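Local coordinates for cyclase (Uncultured organism, PDB 5IBZ), which is not characterised in detail but may have arylformamidase activity, and binds acetylphosphate in the crystal, at residues L55-D60 with G110-D115; P68-H73 with Y103-L108; V162-F167 with E184-K189. All blocks are in the same frame, centred on the assembly; numbering follows the deposited sequence.

Contact 1 of 3, residues L55-D60 with G110-D115; sequences LAIPID and GSTQWD
Thr112 and Ile57 make the direct polar link between these segments. Ile57 N donates to Thr112 OG1 over 2.9 Å, nearly straight at 165°. OG1 lies anti to the carbonyl carbon of its own residue (chi1 -58°), which turns it onto the backbone at Ala56 and Ile57. The same hydroxyl also bonds to Ile282 O, so one small group ties the loop 55-60 to the stretch just after strand 278-281.

Water carries the second polar link. Ser111 OG is bonded to two waters, one at 2.9 Å and the other at 2.7 Å. The first water donates to Ile57 O, the second to Pro58 O. The Ser111 hydroxyl is thereby joined to two successive carbonyls.

Aliphatic carbons lie against the same hydroxyls. Ile57 CG1 comes within 3.6 Å of Ser111 OG, and Ile59 CG1 within 3.7 Å of the same oxygen. The Ile57 and Thr112 side chains lie alongside each other, pointing opposite ways. Thr112 CG2 turns to Leu55 O, 3.9 Å away. A valine in place of Thr112 would probably leave Ile57 N and Ile282 O without their shared partner.

Within 110-115, the Gln113 amide turns back. Its NE2 donates to Ser111 O over 2.9 Å, in the carbonyl plane. This strand leads on to Asp115, which touches the bound acetylphosphate. Tyr308 and Ile309 of a second subunit pack on Ala56 and Ile59. The contact is buried, and no backbone-to-backbone bond joins the two segments. One threonine hydroxyl links them directly, and a serine hydroxyl does so through two waters.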
loop_
_atom_site.group_PDB
_atom_site.type_symbol
_atom_site.label_atom_id
_atom_site.label_comp_id
_atom_site.label_asym_id
_atom_site.label_seq_id
_atom_site.Cartn_x
_atom_site.Cartn_y
_atom_site.Cartn_z
ATOM N N LEU B 55 -5.135 -15.285 20.183
ATOM C CA LEU B 55 -4.781 -16.384 19.298
ATOM C C LEU B 55 -4.260 -15.863 17.964
ATOM O O LEU B 55 -4.346 -16.548 16.946
ATOM C CB LEU B 55 -5.995 -17.311 19.078
ATOM C CG LEU B 55 -6.749 -17.675 20.366
ATOM C CD1 LEU B 55 -7.891 -18.631 20.028
ATOM C CD2 LEU B 55 -5.843 -18.321 21.390
ATOM N N ALA B 56 -3.716 -14.657 17.976
ATOM C CA ALA B 56 -3.128 -14.071 16.776
ATOM C C ALA B 56 -1.609 -14.156 16.747
ATOM O O ALA B 56 -0.946 -14.083 17.784
ATOM C CB ALA B 56 -3.550 -12.615 16.651
ATOM N N ILE B 57 -1.072 -14.261 15.545
ATOM C CA ILE B 57 0.349 -13.972 15.330
ATOM C C ILE B 57 0.517 -12.462 15.160
ATOM O O ILE B 57 -0.432 -11.743 14.827
ATOM C CB ILE B 57 0.933 -14.706 14.112
ATOM C CG1 ILE B 57 0.235 -14.330 12.802
ATOM C CG2 ILE B 57 0.888 -16.196 14.335
ATOM C CD1 ILE B 57 1.107 -14.609 11.566
ATOM N N PRO B 58 1.737 -11.973 15.375
ATOM C CA PRO B 58 1.934 -10.538 15.145
ATOM C C PRO B 58 1.778 -10.172 13.684
ATOM O O PRO B 58 2.280 -10.907 12.803
ATOM C CB PRO B 58 3.365 -10.285 15.634
ATOM C CG PRO B 58 4.020 -11.617 15.666
ATOM C CD PRO B 58 2.926 -12.629 15.921
ATOM N N ILE B 59 1.095 -9.057 13.438
ATOM C CA ILE B 59 1.022 -8.472 12.101
ATOM C C ILE B 59 2.293 -7.671 11.871
ATOM O O ILE B 59 2.461 -6.572 12.415
ATOM C CB ILE B 59 -0.196 -7.586 11.924
ATOM C CG1 ILE B 59 -1.479 -8.412 12.139
ATOM C CG2 ILE B 59 -0.187 -6.928 10.540
ATOM C CD1 ILE B 59 -2.761 -7.669 11.980
ATOM N N ASP B 60 3.170 -8.240 11.063
ATOM C CA ASP B 60 4.441 -7.639 10.719
ATOM C C ASP B 60 4.927 -8.338 9.453
ATOM O O ASP B 60 4.173 -9.120 8.858
ATOM C CB ASP B 60 5.455 -7.716 11.878
ATOM C CG ASP B 60 5.822 -9.144 12.289
ATOM O OD1 ASP B 60 5.803 -10.061 11.444
ATOM O OD2 ASP B 60 6.142 -9.337 13.487
ATOM N N GLY B 110 -3.278 -12.396 4.792
ATOM C CA GLY B 110 -1.850 -12.314 5.038
ATOM C C GLY B 110 -1.385 -12.579 6.460
ATOM O O GLY B 110 -0.195 -12.515 6.721
ATOM N N SER B 111 -2.315 -12.886 7.359
ATOM C CA SER B 111 -2.003 -13.071 8.772
ATOM C C SER B 111 -3.067 -13.975 9.400
ATOM O O SER B 111 -3.790 -14.659 8.690
ATOM C CB SER B 111 -1.921 -11.718 9.490
ATOM O OG SER B 111 -1.312 -11.830 10.765
ATOM N N THR B 112 -3.171 -13.994 10.727
ATOM C CA THR B 112 -4.311 -14.622 11.386
ATOM C C THR B 112 -5.586 -14.125 10.706
ATOM O O THR B 112 -5.768 -12.924 10.532
ATOM C CB THR B 112 -4.319 -14.294 12.884
ATOM O OG1 THR B 112 -3.079 -14.742 13.464
ATOM C CG2 THR B 112 -5.502 -14.925 13.566
ATOM N N GLN B 113 -6.463 -15.045 10.320
ATOM C CA GLN B 113 -7.546 -14.686 9.412
ATOM C C GLN B 113 -8.777 -15.555 9.531
ATOM O O GLN B 113 -8.701 -16.714 9.967
ATOM C CB GLN B 113 -7.047 -14.760 7.958
ATOM C CG GLN B 113 -6.805 -16.191 7.460
ATOM C CD GLN B 113 -6.007 -16.226 6.178
ATOM O OE1 GLN B 113 -6.526 -16.462 5.092
ATOM N NE2 GLN B 113 -4.744 -15.932 6.301
ATOM N N TRP B 114 -9.895 -14.976 9.105
ATOM C CA TRP B 114 -11.058 -15.731 8.616
ATOM C C TRP B 114 -11.107 -15.574 7.108
ATOM O O TRP B 114 -10.852 -14.481 6.587
ATOM C CB TRP B 114 -12.389 -15.230 9.161
ATOM C CG TRP B 114 -12.740 -15.623 10.531
ATOM C CD1 TRP B 114 -12.963 -14.781 11.566
ATOM C CD2 TRP B 114 -12.963 -16.946 11.036
ATOM N NE1 TRP B 114 -13.312 -15.486 12.690
ATOM C CE2 TRP B 114 -13.318 -16.818 12.397
ATOM C CE3 TRP B 114 -12.891 -18.215 10.484
ATOM C CZ2 TRP B 114 -13.579 -17.906 13.202
ATOM C CZ3 TRP B 114 -13.177 -19.300 11.280
ATOM C CH2 TRP B 114 -13.506 -19.140 12.633
ATOM N N ASP B 115 -11.482 -16.650 6.435
ATOM C CA ASP B 115 -11.799 -16.613 5.013
ATOM C C ASP B 115 -13.294 -16.622 4.871
ATOM O O ASP B 115 -13.972 -17.464 5.461
ATOM C CB ASP B 115 -11.187 -17.800 4.296
ATOM C CG ASP B 115 -9.674 -17.842 4.449
ATOM O OD1 ASP B 115 -9.060 -16.770 4.672
ATOM O OD2 ASP B 115 -9.105 -18.953 4.371
HETATM O O HOH W 1 -2.639 -11.365 13.285
HETATM O O HOH W 2 1.335 -11.416 10.199
#

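Contact 2 of 3, residues P68-H73 with Y103-L108; sequences PRLPPH and YIYMPL. With UVW (acetylphosphate), chain F.
Leu70 CD2 meets the Tyr105 ring at its edge, near the ring plane, 4.1 Å from CE2. The two side chains cross at about a right angle. Rings of other subunits also meet it: Tyr105 of a third subunit stacks on it, and Tyr103 of a second subunit lies near. The other flat group is the Arg69 guanidinium. The phosphate of acetylphosphate lies at its edge, with P in its plane. NH1 donates to O3P of acetylphosphate over 2.9 Å at 171°, and NH2 to O1P over 3.0 Å at 170°. The side chain runs extended from CG to NE, which carries the group out to the ligand. Its NE forms a salt bridge to Asp101 of the second subunit. His119 and His268 also bond to the ligand.

The backbones pair antiparallel. His73 N donates to Tyr105 O over 2.9 Å, and Tyr105 N to His73 O over 3.0 Å. His73 and Tyr105 are thus a hydrogen-bonded pair with side chains on one face of the sheet. Just before this pair, Pro72 CB packs on CB of Met106, a selenomethionine, at 3.7 Å. The Met106 chain bends at its third torsion (chi3 -67°), and its CE comes 4.0 Å from Pro72 CG.

This small two-strand sheet continues into the second subunit through residues 103-107. The two terminal nitrogens of Arg69 match two phosphate oxygens with near-straight bonds, and its NE is held by an acid of another chain. Ligand binding and subunit assembly therefore meet at one arginine.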
loop_
_atom_site.group_PDB
_atom_site.type_symbol
_atom_site.label_atom_id
_atom_site.label_comp_id
_atom_site.label_asym_id
_atom_site.label_seq_id
_atom_site.Cartn_x
_atom_site.Cartn_y
_atom_site.Cartn_z
ATOM N N PRO B 68 2.303 -16.340 -3.650
ATOM C CA PRO B 68 3.016 -15.068 -3.747
ATOM C C PRO B 68 2.382 -13.927 -2.950
ATOM O O PRO B 68 2.633 -12.762 -3.263
ATOM C CB PRO B 68 2.939 -14.770 -5.237
ATOM C CG PRO B 68 1.591 -15.243 -5.592
ATOM C CD PRO B 68 1.346 -16.490 -4.761
ATOM N N ARG B 69 1.569 -14.230 -1.950
ATOM C CA ARG B 69 1.027 -13.168 -1.115
ATOM C C ARG B 69 2.169 -12.377 -0.468
ATOM O O ARG B 69 3.189 -12.954 -0.079
ATOM C CB ARG B 69 0.092 -13.723 -0.038
ATOM C CG ARG B 69 -1.224 -14.277 -0.575
ATOM C CD ARG B 69 -2.022 -15.027 0.499
ATOM N NE ARG B 69 -3.208 -15.637 -0.098
ATOM C CZ ARG B 69 -3.831 -16.706 0.377
ATOM N NH1 ARG B 69 -3.399 -17.309 1.480
ATOM N NH2 ARG B 69 -4.893 -17.177 -0.268
ATOM N N LEU B 70 2.005 -11.059 -0.392
ATOM C CA LEU B 70 2.985 -10.176 0.271
ATOM C C LEU B 70 2.862 -10.266 1.776
ATOM O O LEU B 70 1.763 -10.376 2.293
ATOM C CB LEU B 70 2.771 -8.711 -0.116
ATOM C CG LEU B 70 3.951 -7.977 -0.733
ATOM C CD1 LEU B 70 4.068 -8.480 -2.113
ATOM C CD2 LEU B 70 3.739 -6.464 -0.716
ATOM N N PRO B 71 3.983 -10.161 2.501
ATOM C CA PRO B 71 3.866 -10.002 3.956
ATOM C C PRO B 71 3.182 -8.679 4.306
ATOM O O PRO B 71 3.378 -7.704 3.594
ATOM C CB PRO B 71 5.325 -9.993 4.433
ATOM C CG PRO B 71 6.108 -10.523 3.324
ATOM C CD PRO B 71 5.383 -10.180 2.064
ATOM N N PRO B 72 2.408 -8.635 5.396
ATOM C CA PRO B 72 1.914 -7.338 5.863
ATOM C C PRO B 72 3.079 -6.363 6.058
ATOM O O PRO B 72 4.168 -6.772 6.427
ATOM C CB PRO B 72 1.233 -7.673 7.187
ATOM C CG PRO B 72 0.861 -9.131 7.060
ATOM C CD PRO B 72 1.915 -9.753 6.222
ATOM N N HIS B 73 2.829 -5.084 5.815
ATOM C CA HIS B 73 3.888 -4.103 5.882
ATOM C C HIS B 73 3.417 -2.836 6.572
ATOM O O HIS B 73 2.556 -2.113 6.058
ATOM C CB HIS B 73 4.399 -3.756 4.511
ATOM C CG HIS B 73 5.688 -3.012 4.555
ATOM N ND1 HIS B 73 5.840 -1.743 4.026
ATOM C CD2 HIS B 73 6.889 -3.353 5.075
ATOM C CE1 HIS B 73 7.079 -1.338 4.238
ATOM N NE2 HIS B 73 7.739 -2.296 4.867
ATOM N N TYR B 103 0.481 3.414 9.133
ATOM C CA TYR B 103 -0.219 2.824 7.999
ATOM C C TYR B 103 0.100 1.337 7.896
ATOM O O TYR B 103 1.126 0.864 8.382
ATOM C CB TYR B 103 0.205 3.505 6.680
ATOM C CG TYR B 103 -0.522 4.787 6.385
ATOM C CD1 TYR B 103 -0.210 5.969 7.062
ATOM C CD2 TYR B 103 -1.544 4.821 5.438
ATOM C CE1 TYR B 103 -0.893 7.131 6.815
ATOM C CE2 TYR B 103 -2.217 5.993 5.178
ATOM C CZ TYR B 103 -1.904 7.136 5.874
ATOM O OH TYR B 103 -2.586 8.293 5.597
ATOM N N ILE B 104 -0.778 0.589 7.236
ATOM C CA ILE B 104 -0.488 -0.792 6.920
ATOM C C ILE B 104 -0.934 -1.096 5.490
ATOM O O ILE B 104 -1.957 -0.573 5.017
ATOM C CB ILE B 104 -1.186 -1.753 7.908
ATOM C CG1 ILE B 104 -0.687 -3.188 7.731
ATOM C CG2 ILE B 104 -2.690 -1.704 7.748
ATOM C CD1 ILE B 104 0.339 -3.589 8.753
ATOM N N TYR B 105 -0.122 -1.900 4.800
ATOM C CA TYR B 105 -0.501 -2.542 3.540
ATOM C C TYR B 105 -0.479 -4.025 3.808
ATOM O O TYR B 105 0.552 -4.558 4.180
ATOM C CB TYR B 105 0.467 -2.222 2.391
ATOM C CG TYR B 105 0.000 -2.738 1.045
ATOM C CD1 TYR B 105 -1.136 -2.234 0.447
ATOM C CD2 TYR B 105 0.700 -3.722 0.374
ATOM C CE1 TYR B 105 -1.560 -2.700 -0.802
ATOM C CE2 TYR B 105 0.286 -4.186 -0.862
ATOM C CZ TYR B 105 -0.833 -3.666 -1.445
ATOM O OH TYR B 105 -1.268 -4.109 -2.688
HETATM N N MSE B 106 -1.582 -4.727 3.616
HETATM C CA MSE B 106 -1.495 -6.167 3.792
HETATM C C MSE B 106 -2.505 -6.937 2.985
HETATM O O MSE B 106 -3.590 -6.418 2.673
HETATM C CB MSE B 106 -1.685 -6.531 5.271
HETATM C CG MSE B 106 -3.049 -6.205 5.796
HETATM SE SE MSE B 106 -3.223 -6.556 7.707
HETATM C CE MSE B 106 -3.061 -8.487 7.765
ATOM N N PRO B 107 -2.170 -8.186 2.671
ATOM C CA PRO B 107 -3.224 -9.065 2.206
ATOM C C PRO B 107 -4.194 -9.341 3.338
ATOM O O PRO B 107 -3.771 -9.527 4.480
ATOM C CB PRO B 107 -2.481 -10.350 1.803
ATOM C CG PRO B 107 -1.029 -10.082 1.966
ATOM C CD PRO B 107 -0.919 -8.927 2.919
ATOM N N LEU B 108 -5.477 -9.404 3.036
ATOM C CA LEU B 108 -6.437 -9.756 4.064
ATOM C C LEU B 108 -6.339 -11.242 4.389
ATOM O O LEU B 108 -6.871 -11.671 5.401
ATOM C CB LEU B 108 -7.853 -9.352 3.630
ATOM C CG LEU B 108 -8.015 -7.851 3.413
ATOM C CD1 LEU B 108 -9.462 -7.512 3.018
ATOM C CD2 LEU B 108 -7.637 -7.041 4.643
HETATM C C1 UVW F . -3.956 -21.205 -0.219
HETATM O O1 UVW F . -3.774 -20.086 -0.562
HETATM C C1M UVW F . -3.212 -22.347 -0.907
HETATM O O2 UVW F . -4.845 -21.508 0.816
HETATM P P UVW F . -5.814 -20.390 1.534
HETATM O O1P UVW F . -6.512 -19.532 0.505
HETATM O O2P UVW F . -6.817 -21.178 2.345
HETATM O O3P UVW F . -5.032 -19.487 2.453
#

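Contact 3 of 3, residues V162-F167 with E184-K189; sequences VDIVRF and EGALAK
Phe167 lays its ring flat on the backbone at Ala186 and Gly185, packing the short helix 164-167 against helix 180-190 within a beta-alpha-beta crossover. Strand 158-163 leads through helix 180-190 to the parallel neighbouring strand 199-203, and the short helix begins the connection. The ring sits there because Phe167 CG is anti to the backbone N (chi1 174°). Ala186 N lies 3.6 Å above the ring plane, over its centre. Phe167 CE1 reaches Gly185 C at 3.5 Å. The missing side chain of Gly185 makes this possible, since a beta carbon there would collide with Phe167 CZ. Lys189 CD comes to the edge of the ring, in its plane.

Ala186 CB is wedged among three apolar side chains. Phe167 CB is 3.7 Å from it and Ile164 CD1 3.9 Å. Val162 CG2 also points at it from the strand end, but Val162 has two conformers, so the closeness of that approach is doubtful. Leu187 crosses Val162 at about a right angle.

Asp163 starts the short helix as its N-cap. Its OD1 accepts from Arg166 N over 3.0 Å, met from above the carboxylate plane. Its OD2 takes Arg166 NH1 in a salt bridge of 2.8 Å, with OD2 in the guanidinium plane. Arg203 of the next strand shares the Asp163 carboxylate.

Lys189 leaves its helix extended, then bends at its last two torsions (chi3 103°). That turn brings its NZ back over 166-167, with a weak bond to Arg166 O. A water accepts from Lys189 NZ at 3.0 Å and donates to Phe167 O at 2.8 Å.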
loop_
_atom_site.group_PDB
_atom_site.type_symbol
_atom_site.label_atom_id
_atom_site.label_comp_id
_atom_site.label_asym_id
_atom_site.label_seq_id
_atom_site.Cartn_x
_atom_site.Cartn_y
_atom_site.Cartn_z
ATOM N N VAL B 162 -9.222 -28.329 20.027
ATOM C CA VAL B 162 -8.807 -29.717 19.961
ATOM C C VAL B 162 -7.297 -29.746 19.684
ATOM O O VAL B 162 -6.816 -29.312 18.624
ATOM C CB VAL B 162 -9.640 -30.510 18.913
ATOM C CG1 VAL B 162 -9.499 -29.956 17.498
ATOM C CG2 VAL B 162 -9.314 -31.981 18.977
ATOM N N ASP B 163 -6.558 -30.234 20.669
ATOM C CA ASP B 163 -5.103 -30.210 20.630
ATOM C C ASP B 163 -4.619 -31.506 20.024
ATOM O O ASP B 163 -4.323 -32.472 20.713
ATOM C CB ASP B 163 -4.536 -29.989 22.018
ATOM C CG ASP B 163 -3.049 -29.667 22.002
ATOM O OD1 ASP B 163 -2.383 -29.922 20.975
ATOM O OD2 ASP B 163 -2.560 -29.172 23.051
ATOM N N ILE B 164 -4.550 -31.527 18.707
ATOM C CA ILE B 164 -4.161 -32.743 18.011
ATOM C C ILE B 164 -2.687 -33.060 18.273
ATOM O O ILE B 164 -2.306 -34.224 18.390
ATOM C CB ILE B 164 -4.446 -32.623 16.504
ATOM C CG1 ILE B 164 -5.953 -32.431 16.255
ATOM C CG2 ILE B 164 -3.961 -33.867 15.772
ATOM C CD1 ILE B 164 -6.806 -33.629 16.616
ATOM N N VAL B 165 -1.859 -32.025 18.403
ATOM C CA VAL B 165 -0.441 -32.215 18.728
ATOM C C VAL B 165 -0.312 -33.034 20.023
ATOM O O VAL B 165 0.405 -34.043 20.061
ATOM C CB VAL B 165 0.302 -30.848 18.837
ATOM C CG1 VAL B 165 1.679 -31.006 19.435
ATOM C CG2 VAL B 165 0.404 -30.186 17.455
ATOM N N ARG B 166 -1.011 -32.640 21.079
ATOM C CA ARG B 166 -0.877 -33.368 22.347
ATOM C C ARG B 166 -1.533 -34.750 22.276
ATOM O O ARG B 166 -1.050 -35.698 22.890
ATOM C CB ARG B 166 -1.465 -32.563 23.516
ATOM C CG ARG B 166 -0.483 -31.560 24.099
ATOM C CD ARG B 166 -1.036 -30.841 25.334
ATOM N NE ARG B 166 0.001 -30.009 25.950
ATOM C CZ ARG B 166 0.323 -28.778 25.550
ATOM N NH1 ARG B 166 -0.338 -28.195 24.538
ATOM N NH2 ARG B 166 1.302 -28.113 26.170
ATOM N N PHE B 167 -2.635 -34.858 21.540
ATOM C CA PHE B 167 -3.280 -36.151 21.359
ATOM C C PHE B 167 -2.310 -37.163 20.716
ATOM O O PHE B 167 -2.316 -38.354 21.070
ATOM C CB PHE B 167 -4.545 -36.003 20.502
ATOM C CG PHE B 167 -5.196 -37.321 20.159
ATOM C CD1 PHE B 167 -5.745 -38.101 21.153
ATOM C CD2 PHE B 167 -5.268 -37.757 18.845
ATOM C CE1 PHE B 167 -6.341 -39.307 20.847
ATOM C CE2 PHE B 167 -5.854 -38.982 18.542
ATOM C CZ PHE B 167 -6.399 -39.731 19.545
ATOM N N GLU B 184 -12.150 -36.894 16.856
ATOM C CA GLU B 184 -13.021 -37.492 17.877
ATOM C C GLU B 184 -12.217 -38.062 19.046
ATOM O O GLU B 184 -12.632 -37.967 20.209
ATOM C CB GLU B 184 -13.900 -38.578 17.251
ATOM C CG GLU B 184 -14.835 -38.007 16.227
ATOM C CD GLU B 184 -15.974 -38.949 15.871
ATOM O OE1 GLU B 184 -15.701 -40.029 15.306
ATOM O OE2 GLU B 184 -17.139 -38.598 16.159
ATOM N N GLY B 185 -11.054 -38.618 18.734
ATOM C CA GLY B 185 -10.207 -39.231 19.739
ATOM C C GLY B 185 -9.640 -38.192 20.677
ATOM O O GLY B 185 -9.558 -38.409 21.892
ATOM N N ALA B 186 -9.216 -37.071 20.110
ATOM C CA ALA B 186 -8.668 -35.991 20.917
ATOM C C ALA B 186 -9.732 -35.359 21.801
ATOM O O ALA B 186 -9.508 -35.106 22.976
ATOM C CB ALA B 186 -8.028 -34.947 20.025
ATOM N N LEU B 187 -10.899 -35.102 21.232
ATOM C CA LEU B 187 -11.996 -34.558 22.018
ATOM C C LEU B 187 -12.382 -35.513 23.156
ATOM O O LEU B 187 -12.638 -35.081 24.271
ATOM C CB LEU B 187 -13.200 -34.269 21.118
ATOM C CG LEU B 187 -13.011 -33.045 20.225
ATOM C CD1 LEU B 187 -14.004 -33.039 19.079
ATOM C CD2 LEU B 187 -13.157 -31.775 21.053
ATOM N N ALA B 188 -12.397 -36.815 22.886
ATOM C CA ALA B 188 -12.708 -37.789 23.942
ATOM C C ALA B 188 -11.649 -37.772 25.045
ATOM O O ALA B 188 -11.995 -37.799 26.234
ATOM C CB ALA B 188 -12.851 -39.179 23.352
ATOM N N LYS B 189 -10.373 -37.719 24.666
ATOM C CA LYS B 189 -9.279 -37.654 25.640
ATOM C C LYS B 189 -9.387 -36.423 26.526
ATOM O O LYS B 189 -9.130 -36.484 27.729
ATOM C CB LYS B 189 -7.934 -37.648 24.924
ATOM C CG LYS B 189 -6.742 -37.727 25.868
ATOM C CD LYS B 189 -5.439 -37.849 25.102
ATOM C CE LYS B 189 -4.658 -36.546 25.049
ATOM N NZ LYS B 189 -3.225 -36.777 25.403
HETATM O O HOH W 3 -3.000 -39.222 23.640
#

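Overall arrangement
Contacts 1 and 2 are neighbours, with centres about 11 Å apart. Contact 3 stands off, its centre about 24 Å from that of contact 1 and about 34 Å from that of contact 2, across the chain's centre from contact 2. Along the chain, both segments of contact 2 fall between those of contact 1, and contact 3 follows later. Ile59 of contact 1 packs on Pro72 and Ile104. Strands 97-107 and 113-115 are consecutive, so the chain passes from the two-strand sheet, which continues into a second subunit, to the large mixed sheet. Contact 3 reaches that sheet through strand 158-163. Contacts 1 and 2 each supply a pocket residue; contact 3 packs a strand end and a short helix on helix 180-190, with no other chain touching it.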